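Local coordinates for uncharacterized protein (Bacteroides fragilis, PDB 3EUR) that is of unknown function but carries a thioredoxin-like domain, so a role in thiol-disulfide chemistry is possible though not established, at residues T116-D121 / L127-T132; L35-N40 / A47-G52; P75-D80 / V102-N107; T17-V22 / K84-F89. All coordinates share one frame; numbering follows the deposited sequence.

Interaction 1 of 4, residues T116-D121 / L127-T132; sequences TLYLLD and LLKDAT
Tyr118 lays its ring alongside the aliphatic part of Lys129, the two side chains pointing the same way, with CE1 of Tyr118 3.6 Å from CG of Lys129. Lys129 keeps CG anti to N (chi1 171°), and its extended chain therefore follows the ring. The backbone N of Asp130 sits over the centre of one ring face, about 4.0 Å above the plane. Behind them the backbones pair as antiparallel strands, and the pairing is interrupted by a classic beta bulge: Leu127 and Leu128 both face Leu119. The carbonyl of Leu119 therefore takes two N-H groups, from Leu127 N at 2.8 Å and from Leu128 N at 3.1 Å, both in its carbonyl plane. Leu119 N returns a bond to Leu128 O, 3.0 Å long. The leucines of this pair run side by side, CB of Leu119 4.0 Å from CB of Leu128, while Leu127 turns its CD1 toward Leu119 CD2 and the CB of Asp121. Past the corner, Ala131 N donates to Leu117 O at 3.0 Å, and one water accepts from Leu117 N and donates to Ala131 O. This is the C-terminal beta hairpin of the thioredoxin-like fold. Strand 126-131 forms one border of the sheet, strand 116-120 hydrogen-bonds on its other side to strand 33-38, and Tyr139 of helix 133-141 packs on Leu119, Leu127 and Leu128.

Interaction 2 of 4, residues L35-N40 / A47-G52; sequences LLFINN and AEMIEG
With its CG anti to the backbone N (chi1 171°), Phe37 sends its ring from strand 33-38 toward helix 44-55, and Met49 answers from the helix with its own CG anti to N (chi1 -173°). The outcome is a Met-aromatic contact between a central strand and a helix packed on the sheet of this thioredoxin-like fold. Met49 is modelled as selenomethionine in two conformers; in the one described here its selenium lies 4.4 Å from the ring centroid, 48° off the ring normal, an oblique approach. The two side chains run in opposite senses and overlap, which brings the selenium beside CD1 and CE1 of the ring while CG of Met49 comes near CE1 and CZ. Ile50, one residue on, works differently: it comes in nearly perpendicular to Phe37 and puts CG1 at the ring edge, in plane. No hydrogen bond joins the segments, so apolar packing alone links them here. Phe37 also touches Cys46 and Leu53 of the same helix, and Met49 rests on Leu117 and Pro115. At closest, in this conformer, CE1 of Phe37 stands 3.5 Å from SE of Met49, and its CE2 is 3.8 Å from CG1 of Ile50.

Interaction 3 of 4, residues P75-D80 / V102-N107; sequences PDEELD and VIKNKN
A single ammonium group, NZ of Lys104, is shared by two acidic side chains that follow each other in the chain, Asp76 and Glu77. It donates to OD1 of Asp76 at 2.8 Å and to OE2 of Glu77 at 2.7 Å, and both are salt bridges. The approaches differ. Asp76 OD1 is met from above, 40° out of its carboxylate plane, whereas Glu77 OE2 is met on its syn side and nearer the plane, 21° out of it. Lys104 bends at chi3 (105°) and chi4, which swings its end round to the acids, and on the way CD passes Pro75 O at 3.2 Å. That same carbonyl receives a water at 2.7 Å, which in turn accepts from the backbone N of Lys104 at 2.8 Å, so the backbones are bridged as well. Two carboxylates would probably favour a charged lysine, and the lysine should ease the repulsion between them. Asp76 has a second partner: its OD2 takes a hydrogen bond from Asn40 ND2, just beyond strand 33-38. Pro75 and Lys104 both touch Leu111. The arrangement is a partly buried salt-bridge network, joining the loop after strand 68-74 of the thioredoxin-like fold to the short helix 102-105.

Interaction 4 of 4, residues T17-V22 / K84-F89; sequences TLDSGV and KHRNDF
Asp19 reaches from a type I beta turn, Leu18 to Gly21, across to Arg86, forming a stacked acid-guanidinium pair on the surface of the thioredoxin-like domain. Its CB lies 3.8 Å from CD of Arg86. CG, carried anti to the backbone N (chi1 -180°), comes next, 3.4 Å from NE of Arg86. Of the two oxygens, OD1 stays near CD and NE, while OD2 goes further over the guanidinium and stands 3.4 Å above its centre. The carboxylate and guanidinium planes are only 9° apart, so the groups lie face to face. No N-H of Arg86 points at the acid; the salt bridge between OD1 and NE, at 3.5 Å, is one of charge alone. Asn87 puts OD1 over the opposite face of the guanidinium, 4.0 Å above the plane. Arg86 runs extended from CG to NE, which brings its guanidinium against the acid. Asp19 is also held from the side of helix 79-85, where Lys83 makes a salt bridge to OD1, and the two nearby cations probably keep Asp19 ionised. An ST turn overlaps the end of the beta turn, with Val22 N donating to Ser20 OG at 3.3 Å.

How the interactions relate
Interactions 1 and 2 sit side by side in the sheet, centres about 12 Å apart: strands 33-38 and 116-120 are neighbours, and Leu117 packs on the selenium of Met49. Interaction 2 also meets interaction 3, through Asn39 and Pro75, and interaction 4, where Phe89 packs against Phe37 and Ile50. The touching residues of interactions 3 and 4 lie just before and just after helix 79-85, and their segments alternate along the chain. Interaction 2 falls between the two segments of interaction 4 and closes before interaction 3 opens; interaction 1 comes last, its centre about 22 Å from that of interaction 4. Interaction 2 thus links the C-terminal hairpin to the charged contacts within one compact domain.

Interaction 1 of 4, residues T116-D121 / L127-T132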
# COMPACT_ATOMS: atom_id res chain seq x y z
N THR A 116 -1.46 6.14 -4.47
CA THR A 116 -2.14 6.61 -3.27
C THR A 116 -1.79 5.80 -2.03
O THR A 116 -1.65 4.58 -2.05
CB THR A 116 -3.67 6.61 -3.46
OG1 THR A 116 -3.99 6.95 -4.81
CG2 THR A 116 -4.32 7.62 -2.52
N LEU A 117 -1.66 6.52 -0.92
CA LEU A 117 -1.34 5.96 0.38
C LEU A 117 -2.49 6.04 1.35
O LEU A 117 -3.18 7.05 1.44
CB LEU A 117 -0.15 6.72 1.00
CG LEU A 117 1.16 6.68 0.25
CD1 LEU A 117 2.17 7.61 0.94
CD2 LEU A 117 1.73 5.27 0.18
N TYR A 118 -2.69 4.95 2.09
CA TYR A 118 -3.54 4.94 3.28
C TYR A 118 -2.69 4.48 4.45
O TYR A 118 -1.96 3.52 4.32
CB TYR A 118 -4.73 3.97 3.15
CG TYR A 118 -5.78 4.36 2.17
CD1 TYR A 118 -7.02 4.79 2.64
CD2 TYR A 118 -5.55 4.37 0.83
CE1 TYR A 118 -8.03 5.16 1.81
CE2 TYR A 118 -6.59 4.78 -0.08
CZ TYR A 118 -7.81 5.20 0.46
OH TYR A 118 -8.84 5.61 -0.39
N LEU A 119 -2.82 5.15 5.59
CA LEU A 119 -2.20 4.69 6.83
C LEU A 119 -3.28 4.10 7.69
O LEU A 119 -4.30 4.75 7.96
CB LEU A 119 -1.48 5.83 7.55
CG LEU A 119 -0.69 5.40 8.80
CD1 LEU A 119 0.49 4.57 8.48
CD2 LEU A 119 -0.31 6.64 9.64
N LEU A 120 -3.08 2.84 8.09
CA LEU A 120 -4.06 2.05 8.83
C LEU A 120 -3.48 1.61 10.17
O LEU A 120 -2.27 1.32 10.26
CB LEU A 120 -4.44 0.80 8.03
CG LEU A 120 -4.81 0.99 6.58
CD1 LEU A 120 -5.11 -0.35 5.90
CD2 LEU A 120 -5.96 1.94 6.38
N ASP A 121 -4.30 1.56 11.21
CA ASP A 121 -3.87 1.05 12.49
C ASP A 121 -3.91 -0.49 12.52
O ASP A 121 -4.13 -1.14 11.50
CB ASP A 121 -4.64 1.71 13.66
CG ASP A 121 -6.02 1.15 13.90
OD1 ASP A 121 -6.47 0.21 13.19
OD2 ASP A 121 -6.64 1.66 14.85
N LEU A 127 -6.36 5.74 9.52
CA LEU A 127 -5.73 6.89 10.18
C LEU A 127 -5.52 8.04 9.22
O LEU A 127 -5.63 9.21 9.62
CB LEU A 127 -4.42 6.48 10.82
CG LEU A 127 -4.45 5.35 11.86
CD1 LEU A 127 -3.07 5.01 12.31
CD2 LEU A 127 -5.40 5.69 13.00
N LEU A 128 -5.12 7.76 7.98
CA LEU A 128 -4.99 8.76 6.93
C LEU A 128 -5.51 8.13 5.64
O LEU A 128 -5.15 7.01 5.31
CB LEU A 128 -3.55 9.20 6.71
CG LEU A 128 -2.83 9.88 7.82
CD1 LEU A 128 -1.33 9.97 7.51
CD2 LEU A 128 -3.43 11.26 8.10
N LYS A 129 -6.40 8.84 4.96
CA LYS A 129 -6.95 8.47 3.68
C LYS A 129 -6.28 9.26 2.55
O LYS A 129 -6.35 10.49 2.56
CB LYS A 129 -8.47 8.72 3.66
CG LYS A 129 -9.04 8.54 2.23
CD LYS A 129 -10.55 8.61 2.18
CE LYS A 129 -11.09 8.26 0.82
NZ LYS A 129 -12.62 8.25 0.81
N ASP A 130 -5.75 8.60 1.53
CA ASP A 130 -5.18 9.26 0.38
C ASP A 130 -4.24 10.41 0.79
O ASP A 130 -4.41 11.54 0.41
CB ASP A 130 -6.32 9.67 -0.56
CG ASP A 130 -5.80 10.28 -1.77
OD1 ASP A 130 -4.59 10.09 -2.00
OD2 ASP A 130 -6.58 10.97 -2.49
N ALA A 131 -3.27 10.07 1.58
CA ALA A 131 -2.29 10.99 2.12
C ALA A 131 -1.08 11.10 1.22
O ALA A 131 -0.66 10.12 0.62
CB ALA A 131 -1.89 10.52 3.53
N THR A 132 -0.48 12.28 1.18
CA THR A 132 0.83 12.39 0.65
C THR A 132 1.86 11.73 1.55
O THR A 132 1.62 11.54 2.75
CB THR A 132 1.22 13.87 0.48
OG1 THR A 132 1.26 14.45 1.77
CG2 THR A 132 0.25 14.63 -0.45
O HOH W 1 -3.84 9.86 -4.47
O HOH W 2 -1.98 9.34 -1.47

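Interaction 2 of 4, residues L35-N40 / A47-G52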
# COMPACT_ATOMS: atom_id res chain seq x y z
N LEU A 35 0.98 0.65 6.00
CA LEU A 35 0.99 1.67 4.98
C LEU A 35 0.61 1.01 3.66
O LEU A 35 1.39 0.27 3.09
CB LEU A 35 2.35 2.35 4.90
CG LEU A 35 2.43 3.57 3.96
CD1 LEU A 35 1.41 4.64 4.34
CD2 LEU A 35 3.87 4.15 4.04
N LEU A 36 -0.66 1.20 3.28
CA LEU A 36 -1.18 0.63 2.08
C LEU A 36 -0.85 1.56 0.90
O LEU A 36 -1.20 2.73 0.93
CB LEU A 36 -2.71 0.47 2.21
CG LEU A 36 -3.46 -0.05 0.99
CD1 LEU A 36 -3.02 -1.47 0.66
CD2 LEU A 36 -4.94 -0.03 1.22
N PHE A 37 -0.13 1.02 -0.06
CA PHE A 37 0.43 1.75 -1.17
C PHE A 37 -0.16 1.21 -2.47
O PHE A 37 0.29 0.19 -2.96
CB PHE A 37 1.95 1.66 -1.08
CG PHE A 37 2.73 2.18 -2.26
CD1 PHE A 37 2.27 3.17 -3.13
CD2 PHE A 37 4.03 1.72 -2.47
CE1 PHE A 37 3.05 3.60 -4.18
CE2 PHE A 37 4.80 2.16 -3.52
CZ PHE A 37 4.31 3.12 -4.37
N ILE A 38 -1.17 1.89 -3.00
CA ILE A 38 -1.84 1.46 -4.24
C ILE A 38 -1.08 2.05 -5.39
O ILE A 38 -0.90 3.25 -5.45
CB ILE A 38 -3.31 1.87 -4.27
CG1 ILE A 38 -4.03 1.52 -2.98
CG2 ILE A 38 -3.97 1.28 -5.50
CD1 ILE A 38 -5.48 2.02 -2.87
N ASN A 39 -0.58 1.22 -6.30
CA ASN A 39 0.43 1.69 -7.28
C ASN A 39 0.13 1.05 -8.62
O ASN A 39 -0.50 -0.01 -8.70
CB ASN A 39 1.81 1.29 -6.79
CG ASN A 39 1.99 -0.18 -6.72
OD1 ASN A 39 1.77 -0.83 -5.67
ND2 ASN A 39 2.30 -0.76 -7.81
N ASN A 40 0.58 1.71 -9.67
CA ASN A 40 0.64 1.06 -10.98
C ASN A 40 1.97 1.50 -11.39
O ASN A 40 2.16 2.69 -11.68
CB ASN A 40 -0.46 1.52 -11.97
CG ASN A 40 -0.35 0.81 -13.28
OD1 ASN A 40 0.76 0.54 -13.74
ND2 ASN A 40 -1.49 0.46 -13.88
N ALA A 47 7.22 5.87 -9.41
CA ALA A 47 8.65 5.70 -9.21
C ALA A 47 9.13 6.67 -8.16
O ALA A 47 9.88 6.28 -7.26
CB ALA A 47 9.41 5.91 -10.50
N GLU A 48 8.68 7.92 -8.19
CA GLU A 48 9.15 8.86 -7.19
C GLU A 48 8.59 8.54 -5.81
O GLU A 48 9.28 8.78 -4.81
CB GLU A 48 8.83 10.29 -7.61
CG GLU A 48 9.61 10.75 -8.86
CD GLU A 48 11.13 10.55 -8.79
OE1 GLU A 48 11.78 11.13 -7.86
OE2 GLU A 48 11.68 9.81 -9.68
N MSE A 49 7.38 8.01 -5.74
CA MSE A 49 6.85 7.62 -4.43
C MSE A 49 7.63 6.43 -3.86
O MSE A 49 7.93 6.43 -2.67
CB MSE A 49 5.35 7.29 -4.50
CG MSE A 49 4.72 7.04 -3.10
SE MSE A 49 2.79 6.97 -3.10
CE MSE A 49 2.44 8.85 -3.23
N ILE A 50 8.00 5.46 -4.69
CA ILE A 50 8.86 4.38 -4.23
C ILE A 50 10.16 4.94 -3.67
O ILE A 50 10.58 4.59 -2.59
CB ILE A 50 9.17 3.36 -5.35
CG1 ILE A 50 7.91 2.56 -5.74
CG2 ILE A 50 10.22 2.40 -4.87
CD1 ILE A 50 8.10 1.64 -6.97
N GLU A 51 10.78 5.84 -4.43
CA GLU A 51 12.03 6.40 -4.00
C GLU A 51 11.87 7.18 -2.70
O GLU A 51 12.70 7.12 -1.79
CB GLU A 51 12.56 7.32 -5.10
CG GLU A 51 13.33 6.57 -6.16
CD GLU A 51 14.69 6.19 -5.60
OE1 GLU A 51 15.48 7.11 -5.35
OE2 GLU A 51 14.94 4.99 -5.33
N GLY A 52 10.77 7.92 -2.60
CA GLY A 52 10.48 8.68 -1.41
C GLY A 52 10.29 7.84 -0.18
O GLY A 52 10.75 8.19 0.92

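Interaction 3 of 4, residues P75-D80 / V102-N107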
# COMPACT_ATOMS: atom_id res chain seq x y z
N PRO A 75 -3.67 -2.82 -8.66
CA PRO A 75 -5.09 -3.18 -8.87
C PRO A 75 -5.48 -3.37 -10.33
O PRO A 75 -6.65 -3.58 -10.62
CB PRO A 75 -5.81 -1.97 -8.33
CG PRO A 75 -4.91 -0.84 -8.73
CD PRO A 75 -3.52 -1.35 -8.52
N ASP A 76 -4.55 -3.20 -11.23
CA ASP A 76 -4.83 -3.22 -12.69
C ASP A 76 -4.41 -4.53 -13.37
O ASP A 76 -4.12 -5.51 -12.70
CB ASP A 76 -4.18 -2.02 -13.35
CG ASP A 76 -4.76 -0.69 -12.88
OD1 ASP A 76 -5.96 -0.64 -12.60
OD2 ASP A 76 -3.96 0.28 -12.75
N GLU A 77 -4.43 -4.57 -14.71
CA GLU A 77 -4.39 -5.85 -15.51
C GLU A 77 -3.04 -6.30 -16.01
O GLU A 77 -2.91 -7.44 -16.51
CB GLU A 77 -5.28 -5.70 -16.77
CG GLU A 77 -6.73 -5.49 -16.45
CD GLU A 77 -7.05 -4.05 -16.12
OE1 GLU A 77 -6.14 -3.18 -16.20
OE2 GLU A 77 -8.21 -3.78 -15.76
N GLU A 78 -2.02 -5.45 -15.95
CA GLU A 78 -0.75 -5.74 -16.62
C GLU A 78 0.18 -6.48 -15.72
O GLU A 78 1.24 -5.96 -15.31
CB GLU A 78 -0.10 -4.46 -17.14
CG GLU A 78 -0.97 -3.72 -18.08
CD GLU A 78 -1.29 -4.58 -19.28
OE1 GLU A 78 -0.33 -5.16 -19.85
OE2 GLU A 78 -2.47 -4.72 -19.59
N LEU A 79 -0.17 -7.73 -15.47
CA LEU A 79 0.61 -8.54 -14.55
C LEU A 79 2.05 -8.68 -15.02
O LEU A 79 2.96 -8.65 -14.24
CB LEU A 79 -0.07 -9.89 -14.29
CG LEU A 79 0.69 -10.79 -13.30
CD1 LEU A 79 0.85 -10.12 -11.94
CD2 LEU A 79 0.02 -12.15 -13.14
N ASP A 80 2.26 -8.88 -16.32
CA ASP A 80 3.63 -9.05 -16.79
C ASP A 80 4.51 -7.81 -16.51
O ASP A 80 5.68 -7.92 -16.16
CB ASP A 80 3.62 -9.48 -18.29
CG ASP A 80 3.21 -10.95 -18.46
OD1 ASP A 80 2.95 -11.62 -17.44
OD2 ASP A 80 3.19 -11.48 -19.60
N VAL A 102 -10.67 -7.37 -8.04
CA VAL A 102 -11.75 -7.10 -7.13
C VAL A 102 -11.86 -5.63 -6.74
O VAL A 102 -12.94 -5.06 -6.69
CB VAL A 102 -11.72 -8.07 -5.95
CG1 VAL A 102 -12.85 -7.79 -5.04
CG2 VAL A 102 -11.74 -9.55 -6.42
N ILE A 103 -10.72 -5.01 -6.45
CA ILE A 103 -10.74 -3.61 -6.08
C ILE A 103 -11.40 -2.77 -7.17
O ILE A 103 -12.26 -1.94 -6.87
CB ILE A 103 -9.33 -3.08 -5.72
CG1 ILE A 103 -8.77 -3.77 -4.46
CG2 ILE A 103 -9.37 -1.58 -5.56
CD1 ILE A 103 -7.29 -3.58 -4.24
N LYS A 104 -11.01 -3.01 -8.41
CA LYS A 104 -11.65 -2.30 -9.53
C LYS A 104 -13.09 -2.72 -9.70
O LYS A 104 -14.00 -1.87 -9.77
CB LYS A 104 -10.98 -2.74 -10.81
CG LYS A 104 -9.75 -2.09 -11.05
CD LYS A 104 -9.12 -2.53 -12.45
CE LYS A 104 -9.25 -1.50 -13.48
NZ LYS A 104 -8.01 -1.46 -14.34
N ASN A 105 -13.34 -4.02 -9.78
CA ASN A 105 -14.68 -4.46 -10.21
C ASN A 105 -15.75 -4.18 -9.18
O ASN A 105 -16.90 -3.86 -9.52
CB ASN A 105 -14.73 -5.95 -10.55
CG ASN A 105 -13.93 -6.31 -11.82
OD1 ASN A 105 -13.47 -5.44 -12.59
ND2 ASN A 105 -13.72 -7.60 -12.01
N LYS A 106 -15.37 -4.21 -7.90
CA LYS A 106 -16.27 -3.89 -6.82
C LYS A 106 -16.10 -2.43 -6.28
O LYS A 106 -16.71 -2.08 -5.27
CB LYS A 106 -16.15 -4.88 -5.66
CG LYS A 106 -16.48 -6.32 -5.97
CD LYS A 106 -16.78 -7.02 -4.69
CE LYS A 106 -16.64 -8.56 -4.81
NZ LYS A 106 -16.71 -9.28 -3.48
N ASN A 107 -15.25 -1.64 -6.94
CA ASN A 107 -15.09 -0.22 -6.55
C ASN A 107 -14.73 -0.08 -5.10
O ASN A 107 -15.32 0.70 -4.38
CB ASN A 107 -16.40 0.55 -6.78
CG ASN A 107 -16.66 0.76 -8.21
OD1 ASN A 107 -15.94 1.53 -8.88
ND2 ASN A 107 -17.65 0.06 -8.72
O HOH W 3 -8.69 -4.43 -9.02

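Interaction 4 of 4, residues T17-V22 / K84-F89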
# COMPACT_ATOMS: atom_id res chain seq x y z
N THR A 17 -2.09 -11.27 -4.19
CA THR A 17 -1.25 -12.39 -4.59
C THR A 17 0.19 -11.88 -4.71
O THR A 17 0.45 -10.84 -5.33
CB THR A 17 -1.73 -12.95 -5.95
OG1 THR A 17 -3.10 -13.31 -5.86
CG2 THR A 17 -0.95 -14.15 -6.36
N LEU A 18 1.14 -12.59 -4.10
CA LEU A 18 2.55 -12.23 -4.21
C LEU A 18 3.13 -12.84 -5.48
O LEU A 18 2.50 -13.71 -6.13
CB LEU A 18 3.33 -12.72 -2.99
CG LEU A 18 2.82 -12.27 -1.64
CD1 LEU A 18 3.66 -12.87 -0.51
CD2 LEU A 18 2.83 -10.73 -1.57
N ASP A 19 4.31 -12.38 -5.86
CA ASP A 19 5.02 -13.00 -6.97
C ASP A 19 5.21 -14.49 -6.84
O ASP A 19 5.19 -15.21 -7.83
CB ASP A 19 6.38 -12.34 -7.17
CG ASP A 19 7.15 -12.96 -8.33
OD1 ASP A 19 6.79 -12.76 -9.51
OD2 ASP A 19 8.13 -13.66 -8.01
N SER A 20 5.37 -14.96 -5.61
CA SER A 20 5.56 -16.39 -5.33
C SER A 20 4.26 -17.17 -5.49
O SER A 20 4.31 -18.41 -5.47
CB SER A 20 5.99 -16.52 -3.90
OG SER A 20 4.90 -16.09 -3.07
N GLY A 21 3.12 -16.48 -5.63
CA GLY A 21 1.80 -17.11 -5.75
C GLY A 21 1.08 -17.24 -4.43
O GLY A 21 -0.08 -17.62 -4.39
N VAL A 22 1.76 -16.91 -3.34
CA VAL A 22 1.12 -16.91 -2.05
C VAL A 22 -0.04 -15.86 -2.03
O VAL A 22 0.10 -14.76 -2.57
CB VAL A 22 2.18 -16.59 -0.99
CG1 VAL A 22 1.55 -16.19 0.34
CG2 VAL A 22 3.14 -17.80 -0.86
N LYS A 84 7.52 -7.12 -14.22
CA LYS A 84 8.66 -6.36 -14.73
C LYS A 84 9.19 -5.33 -13.73
O LYS A 84 10.39 -5.11 -13.66
CB LYS A 84 8.32 -5.63 -16.04
CG LYS A 84 9.29 -4.50 -16.43
CD LYS A 84 9.00 -3.94 -17.83
CE LYS A 84 10.01 -2.85 -18.23
NZ LYS A 84 9.81 -2.37 -19.63
N HIS A 85 8.27 -4.64 -13.03
CA HIS A 85 8.65 -3.58 -12.09
C HIS A 85 8.78 -4.06 -10.64
O HIS A 85 9.13 -3.25 -9.75
CB HIS A 85 7.62 -2.43 -12.13
CG HIS A 85 7.80 -1.51 -13.30
ND1 HIS A 85 7.17 -1.71 -14.51
CD2 HIS A 85 8.54 -0.39 -13.44
CE1 HIS A 85 7.51 -0.75 -15.34
NE2 HIS A 85 8.35 0.06 -14.72
N ARG A 86 8.56 -5.33 -10.37
CA ARG A 86 8.45 -5.77 -8.97
C ARG A 86 9.72 -5.59 -8.12
O ARG A 86 9.63 -5.41 -6.91
CB ARG A 86 7.94 -7.21 -8.84
CG ARG A 86 8.92 -8.25 -9.09
CD ARG A 86 8.34 -9.68 -9.10
NE ARG A 86 9.47 -10.61 -9.09
CZ ARG A 86 10.20 -10.92 -8.02
NH1 ARG A 86 9.93 -10.40 -6.81
NH2 ARG A 86 11.22 -11.78 -8.14
N ASN A 87 10.89 -5.68 -8.74
CA ASN A 87 12.09 -5.42 -7.97
C ASN A 87 12.39 -3.96 -7.72
O ASN A 87 13.31 -3.68 -6.97
CB ASN A 87 13.31 -6.14 -8.57
CG ASN A 87 13.15 -7.62 -8.51
OD1 ASN A 87 12.91 -8.24 -9.52
ND2 ASN A 87 13.27 -8.20 -7.31
N ASP A 88 11.55 -3.06 -8.22
CA ASP A 88 11.66 -1.65 -7.91
C ASP A 88 11.29 -1.39 -6.45
O ASP A 88 11.75 -0.41 -5.84
CB ASP A 88 10.70 -0.81 -8.77
CG ASP A 88 11.04 -0.83 -10.23
OD1 ASP A 88 12.09 -1.40 -10.59
OD2 ASP A 88 10.24 -0.26 -11.00
N PHE A 89 10.43 -2.22 -5.90
CA PHE A 89 9.96 -2.10 -4.54
C PHE A 89 11.03 -2.59 -3.59
O PHE A 89 11.82 -3.45 -3.94
CB PHE A 89 8.68 -2.95 -4.35
CG PHE A 89 7.51 -2.47 -5.17
CD1 PHE A 89 6.75 -1.39 -4.76
CD2 PHE A 89 7.24 -3.02 -6.38
CE1 PHE A 89 5.68 -0.91 -5.53
CE2 PHE A 89 6.19 -2.53 -7.16
CZ PHE A 89 5.42 -1.46 -6.72